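Local atomic coordinates of putative cytochrome P450 YjiB (PDB entry 4RM4), a protein that binds heme and, like other cytochromes P450, probably works as a monooxygenase that puts an oxygen atom from molecular oxygen into organic substrates. Residues P86-H89 and T90-S94; G197-E200 and E201-K205; H302-K305 and E306-V310; W48-L52 and Y53-K57. All coordinates share one frame; numbering follows the deposited sequence.

Interaction 1. Residues P86-H89 and T90-S94; sequences PPKH and TKIRS. With HEM (protoporphyrin IX containing Fe), chain B.
Thr90 meets Pro86 where the chain turns into the helix, its OG1 lying 3.7 Å from Pro86 CB. The same hydroxyl and His89 ND1 share water 1, which lies in the plane of the imidazole. Lys91 donates a weak backbone bond to Pro87 O, and its ammonium group, close to that of Lys88, forms a salt bridge with Glu228. Ile92 brings CD1 to 4.1 Å from Lys88 NZ. Arg93 meets His89 in two ways: its N donates to His89 O at 2.8 Å, and its CB sits over one face of the imidazole, 3.7 Å from CE1. With CG anti to the backbone N (chi1 179°) and a bend at chi2, Arg93 carries NH1 to heme O1D at 2.9 Å. Heme O1D also accepts a nearly straight bond (171°) from His89 NE2 at 2.6 Å. A leucine in place of His89 would probably leave the propionate with one donor fewer and water 1 without its ring partner. Ser94 donates OG to Lys91 O. A histidine and an arginine one turn apart, both gripping one heme propionate, form the HxxxR signature of the P450 C helix.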
loop_
_atom_site.group_PDB
_atom_site.type_symbol
_atom_site.label_atom_id
_atom_site.label_comp_id
_atom_site.label_asym_id
_atom_site.label_seq_id
_atom_site.Cartn_x
_atom_site.Cartn_y
_atom_site.Cartn_z
ATOM N N PRO A 86 -14.700 10.961 11.422
ATOM C CA PRO A 86 -14.775 11.429 12.808
ATOM C C PRO A 86 -16.241 11.418 13.221
ATOM O O PRO A 86 -17.102 11.544 12.351
ATOM C CB PRO A 86 -14.271 12.870 12.712
ATOM C CG PRO A 86 -13.428 12.895 11.456
ATOM C CD PRO A 86 -14.095 11.958 10.520
ATOM N N PRO A 87 -16.523 11.288 14.526
ATOM C CA PRO A 87 -15.510 11.170 15.580
ATOM C C PRO A 87 -15.018 9.734 15.822
ATOM O O PRO A 87 -14.012 9.565 16.504
ATOM C CB PRO A 87 -16.251 11.690 16.817
ATOM C CG PRO A 87 -17.672 11.310 16.570
ATOM C CD PRO A 87 -17.882 11.453 15.076
ATOM N N LYS A 88 -15.702 8.730 15.286
ATOM C CA LYS A 88 -15.298 7.339 15.508
ATOM C C LYS A 88 -13.848 7.131 15.085
ATOM O O LYS A 88 -13.078 6.462 15.771
ATOM C CB LYS A 88 -16.197 6.373 14.730
ATOM C CG LYS A 88 -17.464 5.961 15.452
ATOM C CD LYS A 88 -17.177 4.897 16.495
ATOM C CE LYS A 88 -16.637 3.624 15.858
ATOM N NZ LYS A 88 -16.487 2.524 16.859
ATOM N N HIS A 89 -13.476 7.720 13.953
ATOM C CA HIS A 89 -12.133 7.527 13.414
ATOM C C HIS A 89 -11.070 8.106 14.333
ATOM O O HIS A 89 -10.023 7.501 14.550
ATOM C CB HIS A 89 -11.998 8.154 12.029
ATOM C CG HIS A 89 -10.589 8.174 11.520
ATOM N ND1 HIS A 89 -9.727 9.227 11.748
ATOM C CD2 HIS A 89 -9.890 7.266 10.795
ATOM C CE1 HIS A 89 -8.557 8.967 11.189
ATOM N NE2 HIS A 89 -8.623 7.776 10.615
ATOM N N THR A 90 -11.356 9.286 14.861
ATOM C CA THR A 90 -10.446 10.005 15.724
ATOM C C THR A 90 -10.044 9.139 16.901
ATOM O O THR A 90 -8.859 8.981 17.197
ATOM C CB THR A 90 -11.119 11.274 16.264
ATOM O OG1 THR A 90 -11.715 11.994 15.178
ATOM C CG2 THR A 90 -10.102 12.158 16.985
ATOM N N LYS A 91 -11.042 8.561 17.559
ATOM C CA LYS A 91 -10.813 7.760 18.756
ATOM C C LYS A 91 -9.920 6.547 18.499
ATOM O O LYS A 91 -8.958 6.307 19.232
ATOM C CB LYS A 91 -12.145 7.305 19.355
ATOM C CG LYS A 91 -11.993 6.499 20.622
ATOM C CD LYS A 91 -13.351 6.100 21.193
ATOM C CE LYS A 91 -14.137 5.253 20.201
ATOM N NZ LYS A 91 -13.598 3.867 20.074
ATOM N N ILE A 92 -10.240 5.780 17.460
ATOM C CA ILE A 92 -9.457 4.595 17.159
ATOM C C ILE A 92 -8.063 4.959 16.625
ATOM O O ILE A 92 -7.066 4.406 17.088
ATOM C CB ILE A 92 -10.215 3.627 16.223
ATOM C CG1 ILE A 92 -11.525 3.190 16.896
ATOM C CG2 ILE A 92 -9.362 2.413 15.909
ATOM C CD1 ILE A 92 -12.488 2.459 15.989
ATOM N N ARG A 93 -7.988 5.897 15.686
ATOM C CA ARG A 93 -6.689 6.282 15.119
ATOM C C ARG A 93 -5.719 6.680 16.226
ATOM O O ARG A 93 -4.576 6.262 16.226
ATOM C CB ARG A 93 -6.831 7.425 14.097
ATOM C CG ARG A 93 -5.516 7.908 13.455
ATOM C CD ARG A 93 -4.789 6.795 12.671
ATOM N NE ARG A 93 -3.449 7.205 12.257
ATOM C CZ ARG A 93 -3.092 7.464 10.999
ATOM N NH1 ARG A 93 -3.964 7.311 10.010
ATOM N NH2 ARG A 93 -1.849 7.844 10.721
ATOM N N SER A 94 -6.172 7.473 17.189
ATOM C CA SER A 94 -5.241 7.938 18.216
ATOM C C SER A 94 -4.692 6.789 19.064
ATOM O O SER A 94 -3.548 6.829 19.511
ATOM C CB SER A 94 -5.884 9.003 19.101
ATOM O OG SER A 94 -6.680 8.390 20.092
HETATM C CHA HEM B . -4.214 4.212 4.683
HETATM C CHB HEM B . -1.252 3.698 0.893
HETATM C CHC HEM B . 1.265 0.290 3.304
HETATM C CHD HEM B . -1.992 0.438 6.889
HETATM C C1A HEM B . -3.611 4.406 3.457
HETATM C C2A HEM B . -3.942 5.428 2.486
HETATM C C3A HEM B . -3.125 5.288 1.439
HETATM C C4A HEM B . -2.236 4.184 1.714
HETATM C CMA HEM B . -3.114 6.153 0.147
HETATM C CAA HEM B . -5.042 6.510 2.629
HETATM C CBA HEM B . -6.408 5.931 2.312
HETATM C CGA HEM B . -7.450 7.017 2.159
HETATM O O1A HEM B . -8.602 6.649 1.815
HETATM O O2A HEM B . -7.136 8.217 2.371
HETATM C C1B HEM B . -0.312 2.763 1.249
HETATM C C2B HEM B . 0.873 2.438 0.476
HETATM C C3B HEM B . 1.549 1.487 1.135
HETATM C C4B HEM B . 0.843 1.191 2.359
HETATM C CMB HEM B . 1.237 3.092 -0.874
HETATM C CAB HEM B . 2.887 0.800 0.778
HETATM C CBB HEM B . 3.733 1.367 -0.084
HETATM C C1C HEM B . 0.623 0.060 4.492
HETATM C C2C HEM B . 1.068 -0.830 5.548
HETATM C C3C HEM B . 0.159 -0.776 6.530
HETATM C C4C HEM B . -0.876 0.138 6.134
HETATM C CMC HEM B . 2.375 -1.648 5.480
HETATM C CAC HEM B . 0.107 -1.521 7.886
HETATM C CBC HEM B . 0.881 -2.564 8.203
HETATM C C1D HEM B . -2.900 1.437 6.621
HETATM C C2D HEM B . -4.030 1.736 7.454
HETATM C C3D HEM B . -4.734 2.917 6.775
HETATM C C4D HEM B . -3.945 3.213 5.595
HETATM C CMD HEM B . -4.425 1.013 8.755
HETATM C CAD HEM B . -6.009 3.641 7.269
HETATM C CBD HEM B . -5.569 4.818 8.144
HETATM C CGD HEM B . -6.773 5.627 8.566
HETATM O O1D HEM B . -6.636 6.433 9.528
HETATM O O2D HEM B . -7.854 5.434 7.952
HETATM N NA HEM B . -2.567 3.661 2.941
HETATM N NB HEM B . -0.292 1.970 2.385
HETATM N NC HEM B . -0.572 0.636 4.878
HETATM N ND HEM B . -2.876 2.321 5.557
HETATM FE FE HEM B . -1.498 2.264 4.005
HETATM O O HOH W 1 -9.957 11.883 12.883
HETATM O O HOH W 2 -2.894 0.809 2.634
#

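Interaction 2. Residues G197-E200 and E201-K205; sequences GIIE and EKRNK
Arg203 lies back over the preceding turn of its helix and touches Ile199 and Glu200 along its length. Its CB rests 3.4 Å from Glu200 O. CG, anti to the carbonyl carbon (chi1 -70°), comes to 3.3 Å from Ile199 O, the oxygen that also accepts the backbone N of Arg203. From there the chain runs extended, and CD passes 4.1 Å from Glu200 OE1. NE then settles alongside the methyl CG2 of Ile199, at 3.8 Å, and NH2 follows the same methyl. The guanidinium and the Glu200 carboxylate are turned 47° against each other, with OE2 and NE 4.3 Å apart, beyond a salt bridge. Water 3 lies between them, but so close to Arg203 NE that the bridge is doubtful, and its bond to Glu200 OE2 is weak.

One residue earlier the pattern recurs, as Lys202 CG lies 3.9 Å from Ile198 CG2 and the two side chains run the same way. Ile198 and Ile199 pack on Ile211, and Ile199 also reaches Leu229 and Ile230. One face, with Ile198 and Ile199, is buried and another carries Glu200 and Arg203 at the surface, which makes this an amphipathic helix: the last turns of the P450 G helix, seated against helix 210-215 and the start of helix 226-257.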
loop_
_atom_site.group_PDB
_atom_site.type_symbol
_atom_site.label_atom_id
_atom_site.label_comp_id
_atom_site.label_asym_id
_atom_site.label_seq_id
_atom_site.Cartn_x
_atom_site.Cartn_y
_atom_site.Cartn_z
ATOM N N GLY A 197 -7.902 -15.402 19.267
ATOM C CA GLY A 197 -7.011 -16.273 20.013
ATOM C C GLY A 197 -5.697 -15.612 20.380
ATOM O O GLY A 197 -5.241 -15.717 21.520
ATOM N N ILE A 198 -5.070 -14.942 19.413
ATOM C CA ILE A 198 -3.792 -14.271 19.671
ATOM C C ILE A 198 -3.974 -13.149 20.685
ATOM O O ILE A 198 -3.123 -12.937 21.551
ATOM C CB ILE A 198 -3.174 -13.667 18.387
ATOM C CG1 ILE A 198 -2.632 -14.757 17.464
ATOM C CG2 ILE A 198 -2.016 -12.761 18.757
ATOM C CD1 ILE A 198 -3.607 -15.810 17.088
ATOM N N ILE A 199 -5.081 -12.421 20.569
ATOM C CA ILE A 199 -5.371 -11.354 21.519
ATOM C C ILE A 199 -5.385 -11.896 22.961
ATOM O O ILE A 199 -4.785 -11.300 23.853
ATOM C CB ILE A 199 -6.679 -10.611 21.176
ATOM C CG1 ILE A 199 -6.460 -9.704 19.959
ATOM C CG2 ILE A 199 -7.155 -9.788 22.361
ATOM C CD1 ILE A 199 -7.743 -9.162 19.329
ATOM N N GLU A 200 -6.064 -13.021 23.186
ATOM C CA GLU A 200 -6.127 -13.611 24.527
ATOM C C GLU A 200 -4.735 -14.017 24.990
ATOM O O GLU A 200 -4.362 -13.839 26.159
ATOM C CB GLU A 200 -7.030 -14.844 24.528
ATOM C CG GLU A 200 -8.458 -14.584 24.949
ATOM C CD GLU A 200 -8.551 -13.917 26.309
ATOM O OE1 GLU A 200 -7.609 -14.056 27.120
ATOM O OE2 GLU A 200 -9.563 -13.244 26.574
ATOM N N GLU A 201 -3.980 -14.600 24.070
ATOM C CA GLU A 201 -2.615 -15.018 24.355
ATOM C C GLU A 201 -1.784 -13.842 24.843
ATOM O O GLU A 201 -1.092 -13.945 25.850
ATOM C CB GLU A 201 -1.970 -15.615 23.107
ATOM C CG GLU A 201 -0.510 -15.993 23.285
ATOM C CD GLU A 201 -0.323 -17.178 24.218
ATOM O OE1 GLU A 201 -1.332 -17.696 24.747
ATOM O OE2 GLU A 201 0.840 -17.589 24.417
ATOM N N LYS A 202 -1.854 -12.724 24.119
ATOM C CA LYS A 202 -1.028 -11.551 24.439
ATOM C C LYS A 202 -1.463 -10.871 25.735
ATOM O O LYS A 202 -0.663 -10.203 26.397
ATOM C CB LYS A 202 -0.978 -10.552 23.272
ATOM C CG LYS A 202 -0.425 -11.155 21.973
ATOM C CD LYS A 202 0.918 -11.828 22.186
ATOM C CE LYS A 202 1.368 -12.494 20.896
ATOM N NZ LYS A 202 2.643 -13.255 21.041
ATOM N N ARG A 203 -2.724 -11.054 26.111
ATOM C CA ARG A 203 -3.174 -10.612 27.426
ATOM C C ARG A 203 -2.421 -11.316 28.550
ATOM O O ARG A 203 -2.111 -10.702 29.563
ATOM C CB ARG A 203 -4.677 -10.819 27.600
ATOM C CG ARG A 203 -5.497 -9.884 26.736
ATOM C CD ARG A 203 -6.969 -9.956 27.080
ATOM N NE ARG A 203 -7.807 -9.297 26.076
ATOM C CZ ARG A 203 -8.049 -7.991 26.044
ATOM N NH1 ARG A 203 -7.502 -7.191 26.951
ATOM N NH2 ARG A 203 -8.832 -7.485 25.098
ATOM N N ASN A 204 -2.137 -12.598 28.363
ATOM C CA ASN A 204 -1.453 -13.394 29.379
ATOM C C ASN A 204 0.068 -13.273 29.288
ATOM O O ASN A 204 0.761 -13.200 30.300
ATOM C CB ASN A 204 -1.877 -14.861 29.267
ATOM C CG ASN A 204 -1.169 -15.755 30.272
ATOM O OD1 ASN A 204 -0.664 -15.285 31.293
ATOM N ND2 ASN A 204 -1.129 -17.051 29.984
ATOM N N LYS A 205 0.584 -13.254 28.063
ATOM C CA LYS A 205 2.017 -13.159 27.847
ATOM C C LYS A 205 2.337 -12.164 26.734
ATOM O O LYS A 205 2.551 -12.560 25.589
ATOM C CB LYS A 205 2.590 -14.528 27.483
ATOM C CG LYS A 205 2.525 -15.561 28.597
ATOM C CD LYS A 205 2.970 -16.922 28.095
ATOM C CE LYS A 205 2.188 -17.309 26.856
ATOM N NZ LYS A 205 0.712 -17.208 27.056
HETATM O O HOH W 3 -9.111 -10.847 24.736
#

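Interaction 3. Residues H302-K305 and E306-V310; sequences HLIK and EGDMV
A type II beta turn from Lys305 to Asp308 links strand 302-304, which pairs with 297-299, to strand 309-312 of the larger mixed sheet. Its defining bond runs from Asp308 N to Lys305 O at 2.9 Å. Gly307 takes the third position with positive phi (92°), where a side chain would press on the carbonyl oxygen before it.

The Asp308 side chain folds back across the turn. Its CG stands beside its own backbone N, anti to the carbonyl carbon (chi1 -81°), and this directs OD2 to the backbone N of Lys305, a weak bond of 3.2 Å. OD2 also lies 3.5 Å from Lys305 CB, while the extended lysine chain carries NZ well away from it. The stronger partner of OD2 is Trp48 NE1, on the neighbouring strand 47-50. Ile304 meets the turn with CG2, which lies 3.7 Å from Asp308 CB. Ile304 CG2 is also 4.0 Å from Val310 CG2, and the isoleucine and valine side chains meet at about a right angle. Trp48 and Ala293 add to the packing around Ile304.

A valine in place of Asp308 would probably leave Lys305 N and the indole N-H of Trp48 without their shared acceptor. One carboxylate oxygen thus ties the turn weakly to itself and more firmly to strand 47-50, and its two N-H donors would be expected to favour the ionised acid.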
loop_
_atom_site.group_PDB
_atom_site.type_symbol
_atom_site.label_atom_id
_atom_site.label_comp_id
_atom_site.label_asym_id
_atom_site.label_seq_id
_atom_site.Cartn_x
_atom_site.Cartn_y
_atom_site.Cartn_z
ATOM N N HIS A 302 -16.212 22.413 -10.856
ATOM C CA HIS A 302 -17.322 21.542 -11.222
ATOM C C HIS A 302 -18.159 21.209 -9.986
ATOM O O HIS A 302 -17.615 20.843 -8.946
ATOM C CB HIS A 302 -16.813 20.238 -11.846
ATOM C CG HIS A 302 -16.210 20.402 -13.208
ATOM N ND1 HIS A 302 -14.888 20.738 -13.403
ATOM C CD2 HIS A 302 -16.749 20.259 -14.442
ATOM C CE1 HIS A 302 -14.639 20.806 -14.701
ATOM N NE2 HIS A 302 -15.751 20.524 -15.351
ATOM N N LEU A 303 -19.480 21.304 -10.109
ATOM C CA LEU A 303 -20.362 21.057 -8.973
ATOM C C LEU A 303 -20.585 19.571 -8.690
ATOM O O LEU A 303 -21.180 18.850 -9.487
ATOM C CB LEU A 303 -21.707 21.759 -9.168
ATOM C CG LEU A 303 -22.812 21.479 -8.136
ATOM C CD1 LEU A 303 -22.401 21.866 -6.719
ATOM C CD2 LEU A 303 -24.094 22.205 -8.532
ATOM N N ILE A 304 -20.101 19.129 -7.541
ATOM C CA ILE A 304 -20.287 17.753 -7.107
ATOM C C ILE A 304 -21.441 17.713 -6.117
ATOM O O ILE A 304 -21.417 18.400 -5.111
ATOM C CB ILE A 304 -18.995 17.228 -6.500
ATOM C CG1 ILE A 304 -17.896 17.334 -7.576
ATOM C CG2 ILE A 304 -19.174 15.798 -5.968
ATOM C CD1 ILE A 304 -16.522 16.970 -7.115
ATOM N N LYS A 305 -22.451 16.915 -6.425
ATOM C CA LYS A 305 -23.678 16.874 -5.629
ATOM C C LYS A 305 -23.486 16.081 -4.352
ATOM O O LYS A 305 -22.739 15.097 -4.341
ATOM C CB LYS A 305 -24.810 16.232 -6.429
ATOM C CG LYS A 305 -25.237 17.001 -7.658
ATOM C CD LYS A 305 -26.289 16.211 -8.432
ATOM C CE LYS A 305 -26.889 17.022 -9.573
ATOM N NZ LYS A 305 -27.926 16.232 -10.302
ATOM N N GLU A 306 -24.171 16.490 -3.286
ATOM C CA GLU A 306 -24.156 15.721 -2.043
ATOM C C GLU A 306 -24.507 14.283 -2.348
ATOM O O GLU A 306 -25.481 14.003 -3.053
ATOM C CB GLU A 306 -25.104 16.299 -0.986
ATOM C CG GLU A 306 -25.288 15.364 0.208
ATOM C CD GLU A 306 -25.926 16.039 1.416
ATOM O OE1 GLU A 306 -26.218 17.249 1.345
ATOM O OE2 GLU A 306 -26.119 15.353 2.447
ATOM N N GLY A 307 -23.695 13.363 -1.832
ATOM C CA GLY A 307 -23.917 11.958 -2.072
ATOM C C GLY A 307 -23.186 11.379 -3.267
ATOM O O GLY A 307 -23.173 10.165 -3.426
ATOM N N ASP A 308 -22.581 12.232 -4.100
ATOM C CA ASP A 308 -21.850 11.764 -5.284
ATOM C C ASP A 308 -20.548 11.076 -4.900
ATOM O O ASP A 308 -19.858 11.517 -3.989
ATOM C CB ASP A 308 -21.519 12.927 -6.213
ATOM C CG ASP A 308 -22.687 13.321 -7.096
ATOM O OD1 ASP A 308 -23.818 12.849 -6.850
ATOM O OD2 ASP A 308 -22.469 14.109 -8.032
ATOM N N MET A 309 -20.206 10.009 -5.616
ATOM C CA MET A 309 -18.945 9.316 -5.393
ATOM C C MET A 309 -17.850 9.998 -6.217
ATOM O O MET A 309 -18.095 10.435 -7.335
ATOM C CB MET A 309 -19.076 7.852 -5.799
ATOM C CG MET A 309 -17.758 7.111 -5.905
ATOM S SD MET A 309 -17.283 6.364 -4.352
ATOM C CE MET A 309 -18.718 5.352 -4.004
ATOM N N VAL A 310 -16.656 10.127 -5.637
ATOM C CA VAL A 310 -15.522 10.758 -6.314
ATOM C C VAL A 310 -14.303 9.849 -6.253
ATOM O O VAL A 310 -13.965 9.330 -5.193
ATOM C CB VAL A 310 -15.134 12.093 -5.645
ATOM C CG1 VAL A 310 -13.921 12.709 -6.337
ATOM C CG2 VAL A 310 -16.322 13.066 -5.649
#

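Interaction 4. Residues W48-L52 and Y53-K57; sequences WSVFL and YDDVK
Asp55 has CG beside its backbone N (chi1 -64°), and the carboxylate is thereby turned to the N-terminal end of the helix, next to Leu52. There Asp55 OD2 accepts a hydrogen bond from water 4 at 2.7 Å, and the water in turn accepts from Leu52 N at 2.8 Å. Val56 holds CG2 anti to its own carbonyl carbon, which brings this methyl back over the strand end, 3.4 Å from Val50 O.

Leu52 occupies the N-cap position, and Asp55 is the third residue of the helix, N3. Water 4 thus bridges the N3 carboxylate to the backbone N of the N-cap residue at the N-terminus of the helix. Strand 47-50 and helix 53-61 correspond to a beta1-sheet strand and the B helix of the P450 fold. Leu52 and Asp55 side chains lie side by side, CD1 of the leucine 3.9 Å from OD2 of the aspartate. Val56 N closes the first helical turn on Leu52 O at 2.8 Å. Val50 CG1 packs near Val56 CG2 as well, although the exact place of that Val50 methyl is unsure. Tyr53 N is taken by Asp320 OD2. Further along, Lys57 NZ donates to Tyr53 OH at 3.0 Å, and this hydroxyl is also hydrogen-bonded to Pro338 O.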
loop_
_atom_site.group_PDB
_atom_site.type_symbol
_atom_site.label_atom_id
_atom_site.label_comp_id
_atom_site.label_asym_id
_atom_site.label_seq_id
_atom_site.Cartn_x
_atom_site.Cartn_y
_atom_site.Cartn_z
ATOM N N TRP A 48 -17.537 10.719 -10.264
ATOM C CA TRP A 48 -16.557 11.696 -10.703
ATOM C C TRP A 48 -15.130 11.161 -10.593
ATOM O O TRP A 48 -14.802 10.477 -9.639
ATOM C CB TRP A 48 -16.659 12.938 -9.823
ATOM C CG TRP A 48 -17.909 13.727 -10.000
ATOM C CD1 TRP A 48 -19.036 13.675 -9.247
ATOM C CD2 TRP A 48 -18.121 14.735 -10.975
ATOM N NE1 TRP A 48 -19.960 14.580 -9.708
ATOM C CE2 TRP A 48 -19.416 15.247 -10.777
ATOM C CE3 TRP A 48 -17.346 15.240 -12.022
ATOM C CZ2 TRP A 48 -19.954 16.244 -11.581
ATOM C CZ3 TRP A 48 -17.872 16.244 -12.810
ATOM C CH2 TRP A 48 -19.170 16.726 -12.591
ATOM N N SER A 49 -14.284 11.514 -11.554
ATOM C CA SER A 49 -12.855 11.218 -11.476
ATOM C C SER A 49 -12.061 12.525 -11.476
ATOM O O SER A 49 -12.339 13.433 -12.248
ATOM C CB SER A 49 -12.421 10.310 -12.633
ATOM O OG SER A 49 -12.965 9.013 -12.456
ATOM N N VAL A 50 -11.088 12.631 -10.582
ATOM C CA VAL A 50 -10.353 13.874 -10.405
ATOM C C VAL A 50 -8.863 13.564 -10.600
ATOM O O VAL A 50 -8.366 12.608 -10.028
ATOM C CB VAL A 50 -10.630 14.499 -9.015
ATOM C CG1 VAL A 50 -9.687 15.640 -8.764
ATOM C CG2 VAL A 50 -12.085 14.993 -8.944
ATOM N N PHE A 51 -8.172 14.348 -11.430
ATOM C CA PHE A 51 -6.825 13.989 -11.881
ATOM C C PHE A 51 -5.690 14.969 -11.539
ATOM O O PHE A 51 -4.521 14.591 -11.608
ATOM C CB PHE A 51 -6.818 13.749 -13.402
ATOM C CG PHE A 51 -7.629 12.549 -13.833
ATOM C CD1 PHE A 51 -7.059 11.292 -13.870
ATOM C CD2 PHE A 51 -8.964 12.690 -14.203
ATOM C CE1 PHE A 51 -7.815 10.174 -14.261
ATOM C CE2 PHE A 51 -9.721 11.584 -14.590
ATOM C CZ PHE A 51 -9.141 10.326 -14.618
ATOM N N LEU A 52 -6.019 16.217 -11.202
ATOM C CA LEU A 52 -4.982 17.215 -10.915
ATOM C C LEU A 52 -4.546 17.177 -9.457
ATOM O O LEU A 52 -5.355 16.938 -8.566
ATOM C CB LEU A 52 -5.463 18.635 -11.255
ATOM C CG LEU A 52 -5.723 19.025 -12.714
ATOM C CD1 LEU A 52 -6.258 20.442 -12.805
ATOM C CD2 LEU A 52 -4.453 18.893 -13.551
ATOM N N TYR A 53 -3.269 17.431 -9.214
ATOM C CA TYR A 53 -2.746 17.398 -7.843
ATOM C C TYR A 53 -3.562 18.222 -6.817
ATOM O O TYR A 53 -3.944 17.713 -5.767
ATOM C CB TYR A 53 -1.275 17.822 -7.832
ATOM C CG TYR A 53 -0.615 17.748 -6.476
ATOM C CD1 TYR A 53 0.125 16.629 -6.091
ATOM C CD2 TYR A 53 -0.734 18.801 -5.579
ATOM C CE1 TYR A 53 0.734 16.573 -4.833
ATOM C CE2 TYR A 53 -0.153 18.749 -4.339
ATOM C CZ TYR A 53 0.581 17.641 -3.966
ATOM O OH TYR A 53 1.165 17.632 -2.717
ATOM N N ASP A 54 -3.815 19.501 -7.085
ATOM C CA ASP A 54 -4.564 20.292 -6.105
ATOM C C ASP A 54 -5.975 19.740 -5.850
ATOM O O ASP A 54 -6.452 19.703 -4.711
ATOM C CB ASP A 54 -4.621 21.774 -6.516
ATOM C CG ASP A 54 -3.254 22.440 -6.491
ATOM O OD1 ASP A 54 -2.325 21.886 -5.861
ATOM O OD2 ASP A 54 -3.110 23.522 -7.096
ATOM N N ASP A 55 -6.646 19.302 -6.912
ATOM C CA ASP A 55 -7.988 18.757 -6.776
ATOM C C ASP A 55 -7.971 17.436 -6.006
ATOM O O ASP A 55 -8.750 17.244 -5.060
ATOM C CB ASP A 55 -8.632 18.581 -8.150
ATOM C CG ASP A 55 -8.824 19.902 -8.871
ATOM O OD1 ASP A 55 -8.839 20.932 -8.175
ATOM O OD2 ASP A 55 -8.967 19.904 -10.115
ATOM N N VAL A 56 -7.082 16.538 -6.407
ATOM C CA VAL A 56 -6.937 15.260 -5.715
ATOM C C VAL A 56 -6.634 15.462 -4.231
ATOM O O VAL A 56 -7.238 14.827 -3.372
ATOM C CB VAL A 56 -5.829 14.382 -6.339
ATOM C CG1 VAL A 56 -5.491 13.216 -5.397
ATOM C CG2 VAL A 56 -6.260 13.861 -7.698
ATOM N N LYS A 57 -5.695 16.349 -3.918
ATOM C CA LYS A 57 -5.271 16.519 -2.526
ATOM C C LYS A 57 -6.405 17.112 -1.681
ATOM O O LYS A 57 -6.614 16.717 -0.525
ATOM C CB LYS A 57 -4.009 17.386 -2.451
ATOM C CG LYS A 57 -3.297 17.301 -1.113
ATOM C CD LYS A 57 -1.947 17.985 -1.153
ATOM C CE LYS A 57 -1.170 17.760 0.138
ATOM N NZ LYS A 57 0.204 18.321 -0.004
HETATM O O HOH W 4 -8.572 17.438 -11.173
#

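Interactions 3 and 4 belong to one neighbourhood, their centres about 13 Å apart: strands 309-312 and 47-50 are neighbours in one sheet, and Trp48 joins the two contacts, its backbone bonding to that of Met309. Interaction 4 has the larger share of buried residues, whereas the turn of interaction 3 is mostly at the surface. Interaction 1 spans the start of one helix and interaction 2 the end of another. In interaction 1 His89 and Arg93 converge on a cofactor; in interaction 2, the farthest from the chain's centre, Glu200 and Arg203 lie near each other at the surface without a salt bridge. Interactions 2 and 4 lie on opposite sides of that centre, about 44 Å apart between contact centres.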